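Long-range contact in Ifi204 (Mus musculus domesticus, PDB 5YZW), which probably acts as an interferon-inducible DNA sensor of innate immunity, its HIN domain recognising DNA: residues 58-70 against 77-90. Sequence-based numbering, arbitrary orientation.
Sequences IPRNIIAISDYFG and IYRASCVSDVNVNP
A64 and S84 form the hydrogen-bonded pair of a short antiparallel bridge at the edge of an OB-fold sheet in the HIN domain, where residues 83-84 pair with strand 62-71. A64 N donates to S84 O at 2.8 Å and S84 N answers to A64 O, while S66 N reaches C82 O at 2.7 Å. Small A64 leaves room beside its CB for S84 OG and V88 CG1. Beta-branched I65 and V83, the adjoining non-hydrogen-bonded pair, fill the other, buried face; there the I77 side chain crosses that of I65 at about a right angle, its CD1 3.7 Å from I65 CG2.

Beyond the bridge, N61 holds CG anti to the backbone N (chi1 -159°), which carries the amide across to D85. An asparagine suits this place because its amide offers two N-H groups: ND2 is bonded to K56 O and gives D85 OD2 a longer, straight bond of 3.2 Å, on the anti side and somewhat out of the carboxylate plane. With an alanine here both bonds go, which would probably leave K56 O without this donor and the D85 carboxylate freer to turn. I62 and V88 slide past each other, their CG2 methyls a tight 3.4 Å apart. At the far end Y78 turns an edge toward F69 in an offset edge-to-face pair, planes 76° apart, the nearest approach being Y78 CD2 to F69 CD1 at 3.8 Å.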
loop_
_atom_site.group_PDB
_atom_site.type_symbol
_atom_site.label_atom_id
_atom_site.label_comp_id
_atom_site.label_asym_id
_atom_site.label_seq_id
_atom_site.Cartn_x
_atom_site.Cartn_y
_atom_site.Cartn_z
ATOM N N ILE A 58 -6.632 6.208 -12.213
ATOM C CA ILE A 58 -5.855 5.710 -13.343
ATOM C C ILE A 58 -4.495 6.395 -13.304
ATOM O O ILE A 58 -4.450 7.624 -13.211
ATOM C CB ILE A 58 -6.563 5.998 -14.677
ATOM C CG1 ILE A 58 -7.966 5.396 -14.671
ATOM C CG2 ILE A 58 -5.738 5.484 -15.847
ATOM C CD1 ILE A 58 -7.962 3.911 -14.426
ATOM N N PRO A 59 -3.388 5.656 -13.355
ATOM C CA PRO A 59 -2.072 6.305 -13.368
ATOM C C PRO A 59 -2.002 7.424 -14.402
ATOM O O PRO A 59 -2.403 7.254 -15.552
ATOM C CB PRO A 59 -1.132 5.148 -13.702
ATOM C CG PRO A 59 -1.808 3.931 -13.020
ATOM C CD PRO A 59 -3.283 4.179 -13.288
ATOM N N ARG A 60 -1.509 8.588 -13.968
ATOM C CA ARG A 60 -1.308 9.838 -14.707
ATOM C C ARG A 60 -2.557 10.722 -14.740
ATOM O O ARG A 60 -2.469 11.857 -15.188
ATOM C CB ARG A 60 -0.803 9.630 -16.146
ATOM C CG ARG A 60 0.397 8.695 -16.218
ATOM C CD ARG A 60 0.976 8.584 -17.617
ATOM N NE ARG A 60 1.891 9.678 -17.956
ATOM C CZ ARG A 60 2.868 10.170 -17.188
ATOM N NH1 ARG A 60 3.148 9.670 -15.989
ATOM N NH2 ARG A 60 3.600 11.175 -17.650
ATOM N N ASN A 61 -3.708 10.247 -14.268
ATOM C CA ASN A 61 -4.875 11.113 -14.131
ATOM C C ASN A 61 -4.627 12.139 -13.031
ATOM O O ASN A 61 -3.989 11.847 -12.018
ATOM C CB ASN A 61 -6.112 10.270 -13.806
ATOM C CG ASN A 61 -7.425 10.963 -14.139
ATOM O OD1 ASN A 61 -7.462 12.013 -14.811
ATOM N ND2 ASN A 61 -8.523 10.359 -13.680
ATOM N N ILE A 62 -5.109 13.361 -13.230
ATOM C CA ILE A 62 -5.002 14.399 -12.211
ATOM C C ILE A 62 -6.384 14.593 -11.601
ATOM O O ILE A 62 -7.387 14.646 -12.323
ATOM C CB ILE A 62 -4.422 15.697 -12.795
ATOM C CG1 ILE A 62 -3.026 15.402 -13.345
ATOM C CG2 ILE A 62 -4.262 16.735 -11.722
ATOM C CD1 ILE A 62 -2.505 16.482 -14.259
ATOM N N ILE A 63 -6.449 14.616 -10.264
ATOM C CA ILE A 63 -7.719 14.520 -9.546
ATOM C C ILE A 63 -7.679 15.456 -8.342
ATOM O O ILE A 63 -6.614 15.905 -7.910
ATOM C CB ILE A 63 -8.036 13.054 -9.096
ATOM C CG1 ILE A 63 -6.995 12.549 -8.103
ATOM C CG2 ILE A 63 -8.138 12.098 -10.292
ATOM C CD1 ILE A 63 -7.242 11.093 -7.579
ATOM N N ALA A 64 -8.865 15.764 -7.808
ATOM C CA ALA A 64 -9.007 16.646 -6.649
ATOM C C ALA A 64 -9.710 15.853 -5.554
ATOM O O ALA A 64 -10.789 15.300 -5.788
ATOM C CB ALA A 64 -9.789 17.931 -7.021
ATOM N N ILE A 65 -9.094 15.755 -4.377
ATOM C CA ILE A 65 -9.614 14.916 -3.297
ATOM C C ILE A 65 -10.119 15.816 -2.172
ATOM O O ILE A 65 -9.348 16.606 -1.618
ATOM C CB ILE A 65 -8.551 13.938 -2.766
ATOM C CG1 ILE A 65 -8.014 13.030 -3.882
ATOM C CG2 ILE A 65 -9.143 13.102 -1.635
ATOM C CD1 ILE A 65 -6.872 12.085 -3.411
ATOM N N SER A 66 -11.386 15.657 -1.792
ATOM C CA SER A 66 -11.959 16.413 -0.683
ATOM C C SER A 66 -12.547 15.481 0.371
ATOM O O SER A 66 -12.687 14.280 0.157
ATOM C CB SER A 66 -13.044 17.384 -1.187
ATOM O OG SER A 66 -12.588 18.099 -2.315
ATOM N N ASP A 67 -12.947 16.094 1.488
ATOM C CA ASP A 67 -13.483 15.403 2.654
ATOM C C ASP A 67 -12.805 14.061 2.880
ATOM O O ASP A 67 -13.473 13.020 2.824
ATOM C CB ASP A 67 -14.996 15.224 2.514
ATOM C CG ASP A 67 -15.735 16.554 2.461
ATOM O OD1 ASP A 67 -15.746 17.272 3.488
ATOM O OD2 ASP A 67 -16.289 16.890 1.392
ATOM N N TYR A 68 -11.501 14.072 3.116
ATOM C CA TYR A 68 -10.720 12.862 3.290
ATOM C C TYR A 68 -10.210 12.821 4.719
ATOM O O TYR A 68 -10.228 13.826 5.434
ATOM C CB TYR A 68 -9.563 12.806 2.286
ATOM C CG TYR A 68 -8.589 13.979 2.352
ATOM C CD1 TYR A 68 -7.475 13.934 3.187
ATOM C CD2 TYR A 68 -8.767 15.113 1.566
ATOM C CE1 TYR A 68 -6.574 14.984 3.252
ATOM C CE2 TYR A 68 -7.850 16.185 1.622
ATOM C CZ TYR A 68 -6.770 16.106 2.462
ATOM O OH TYR A 68 -5.859 17.129 2.550
ATOM N N PHE A 69 -9.777 11.647 5.137
ATOM C CA PHE A 69 -9.393 11.425 6.517
ATOM C C PHE A 69 -7.963 10.919 6.571
ATOM O O PHE A 69 -7.566 10.088 5.743
ATOM C CB PHE A 69 -10.310 10.416 7.189
ATOM C CG PHE A 69 -11.699 10.915 7.401
ATOM C CD1 PHE A 69 -12.626 10.878 6.374
ATOM C CD2 PHE A 69 -12.081 11.420 8.638
ATOM C CE1 PHE A 69 -13.909 11.346 6.571
ATOM C CE2 PHE A 69 -13.362 11.883 8.845
ATOM C CZ PHE A 69 -14.279 11.848 7.808
ATOM N N GLY A 70 -7.204 11.427 7.530
ATOM C CA GLY A 70 -5.870 10.936 7.799
ATOM C C GLY A 70 -5.912 9.944 8.941
ATOM O O GLY A 70 -6.405 10.253 10.025
ATOM N N ILE A 77 -10.452 7.722 1.762
ATOM C CA ILE A 77 -11.557 8.226 0.948
ATOM C C ILE A 77 -12.718 7.249 1.078
ATOM O O ILE A 77 -12.581 6.067 0.737
ATOM C CB ILE A 77 -11.158 8.360 -0.529
ATOM C CG1 ILE A 77 -9.951 9.291 -0.680
ATOM C CG2 ILE A 77 -12.349 8.838 -1.340
ATOM C CD1 ILE A 77 -9.465 9.441 -2.103
ATOM N N TYR A 78 -13.865 7.740 1.535
ATOM C CA TYR A 78 -15.006 6.881 1.820
ATOM C C TYR A 78 -16.163 7.011 0.832
ATOM O O TYR A 78 -17.071 6.174 0.864
ATOM C CB TYR A 78 -15.510 7.169 3.240
ATOM C CG TYR A 78 -14.560 6.647 4.297
ATOM C CD1 TYR A 78 -14.535 5.297 4.617
ATOM C CD2 TYR A 78 -13.665 7.494 4.950
ATOM C CE1 TYR A 78 -13.670 4.809 5.568
ATOM C CE2 TYR A 78 -12.785 7.005 5.916
ATOM C CZ TYR A 78 -12.795 5.662 6.212
ATOM O OH TYR A 78 -11.932 5.145 7.154
ATOM N N ARG A 79 -16.167 8.021 -0.036
ATOM C CA ARG A 79 -17.293 8.261 -0.940
ATOM C C ARG A 79 -16.806 8.701 -2.314
ATOM O O ARG A 79 -15.832 9.450 -2.422
ATOM C CB ARG A 79 -18.245 9.348 -0.406
ATOM C CG ARG A 79 -18.992 8.983 0.871
ATOM C CD ARG A 79 -19.314 10.236 1.703
ATOM N NE ARG A 79 -19.116 9.995 3.135
ATOM C CZ ARG A 79 -18.038 10.371 3.827
ATOM N NH1 ARG A 79 -17.048 11.019 3.225
ATOM N NH2 ARG A 79 -17.949 10.101 5.124
ATOM N N ALA A 80 -17.530 8.276 -3.356
ATOM C CA ALA A 80 -17.245 8.724 -4.717
ATOM C C ALA A 80 -17.282 10.251 -4.842
ATOM O O ALA A 80 -16.490 10.838 -5.591
ATOM C CB ALA A 80 -18.241 8.090 -5.696
ATOM N N SER A 81 -18.183 10.915 -4.108
ATOM C CA SER A 81 -18.294 12.374 -4.191
ATOM C C SER A 81 -17.036 13.099 -3.725
ATOM O O SER A 81 -16.924 14.311 -3.953
ATOM C CB SER A 81 -19.489 12.879 -3.367
ATOM O OG SER A 81 -19.545 12.212 -2.114
ATOM N N CYS A 82 -16.093 12.395 -3.094
ATOM C CA CYS A 82 -14.883 13.034 -2.589
ATOM C C CYS A 82 -13.922 13.445 -3.698
ATOM O O CYS A 82 -13.003 14.227 -3.440
ATOM C CB CYS A 82 -14.124 12.090 -1.628
ATOM S SG CYS A 82 -15.031 11.530 -0.149
ATOM N N VAL A 83 -14.071 12.902 -4.904
ATOM C CA VAL A 83 -13.051 13.010 -5.945
ATOM C C VAL A 83 -13.688 13.542 -7.226
ATOM O O VAL A 83 -14.762 13.085 -7.627
ATOM C CB VAL A 83 -12.374 11.644 -6.210
ATOM C CG1 VAL A 83 -11.282 11.789 -7.259
ATOM C CG2 VAL A 83 -11.801 11.035 -4.901
ATOM N N SER A 84 -13.035 14.521 -7.862
ATOM C CA SER A 84 -13.417 15.004 -9.191
ATOM C C SER A 84 -12.159 15.046 -10.053
ATOM O O SER A 84 -11.043 15.107 -9.524
ATOM C CB SER A 84 -14.094 16.383 -9.125
ATOM O OG SER A 84 -13.168 17.352 -8.689
ATOM N N ASP A 85 -12.329 14.972 -11.395
ATOM C CA ASP A 85 -11.162 14.812 -12.268
ATOM C C ASP A 85 -11.253 15.518 -13.632
ATOM O O ASP A 85 -10.628 15.059 -14.596
ATOM C CB ASP A 85 -10.879 13.324 -12.522
ATOM C CG ASP A 85 -11.790 12.706 -13.592
ATOM O OD1 ASP A 85 -13.005 13.020 -13.634
ATOM O OD2 ASP A 85 -11.278 11.884 -14.387
ATOM N N VAL A 86 -11.954 16.640 -13.747
ATOM C CA VAL A 86 -12.130 17.266 -15.060
ATOM C C VAL A 86 -11.216 18.486 -15.164
ATOM O O VAL A 86 -11.531 19.557 -14.635
ATOM C CB VAL A 86 -13.591 17.624 -15.333
ATOM C CG1 VAL A 86 -13.722 18.302 -16.715
ATOM C CG2 VAL A 86 -14.454 16.373 -15.265
ATOM N N ASN A 87 -10.090 18.321 -15.874
ATOM C CA ASN A 87 -9.148 19.402 -16.203
ATOM C C ASN A 87 -8.777 20.228 -14.967
ATOM O O ASN A 87 -8.787 21.462 -14.979
ATOM C CB ASN A 87 -9.712 20.301 -17.321
ATOM C CG ASN A 87 -8.619 20.968 -18.159
ATOM O OD1 ASN A 87 -7.898 20.305 -18.900
ATOM N ND2 ASN A 87 -8.508 22.289 -18.050
ATOM N N VAL A 88 -8.445 19.529 -13.882
ATOM C CA VAL A 88 -8.139 20.213 -12.628
ATOM C C VAL A 88 -6.816 20.968 -12.739
ATOM O O VAL A 88 -6.716 22.138 -12.355
ATOM C CB VAL A 88 -8.138 19.208 -11.460
ATOM C CG1 VAL A 88 -9.565 18.888 -11.032
ATOM C CG2 VAL A 88 -7.445 17.938 -11.860
ATOM N N ASN A 89 -5.784 20.317 -13.272
ATOM C CA ASN A 89 -4.503 20.975 -13.509
ATOM C C ASN A 89 -3.738 20.247 -14.608
ATOM O O ASN A 89 -2.701 19.629 -14.333
ATOM C CB ASN A 89 -3.672 21.038 -12.224
ATOM C CG ASN A 89 -2.668 22.181 -12.230
ATOM O OD1 ASN A 89 -2.832 23.162 -12.964
ATOM N ND2 ASN A 89 -1.620 22.059 -11.420
ATOM N N PRO A 90 -4.194 20.330 -15.874
ATOM C CA PRO A 90 -3.540 19.574 -16.956
ATOM C C PRO A 90 -2.040 19.829 -17.012
ATOM O O PRO A 90 -1.268 19.051 -17.576
ATOM C CB PRO A 90 -4.244 20.092 -18.217
ATOM C CG PRO A 90 -4.777 21.443 -17.837
ATOM C CD PRO A 90 -5.158 21.320 -16.388
HETATM O O HOH W 1 -8.173 16.351 -14.519
HETATM O O HOH W 2 -14.134 10.080 2.720
#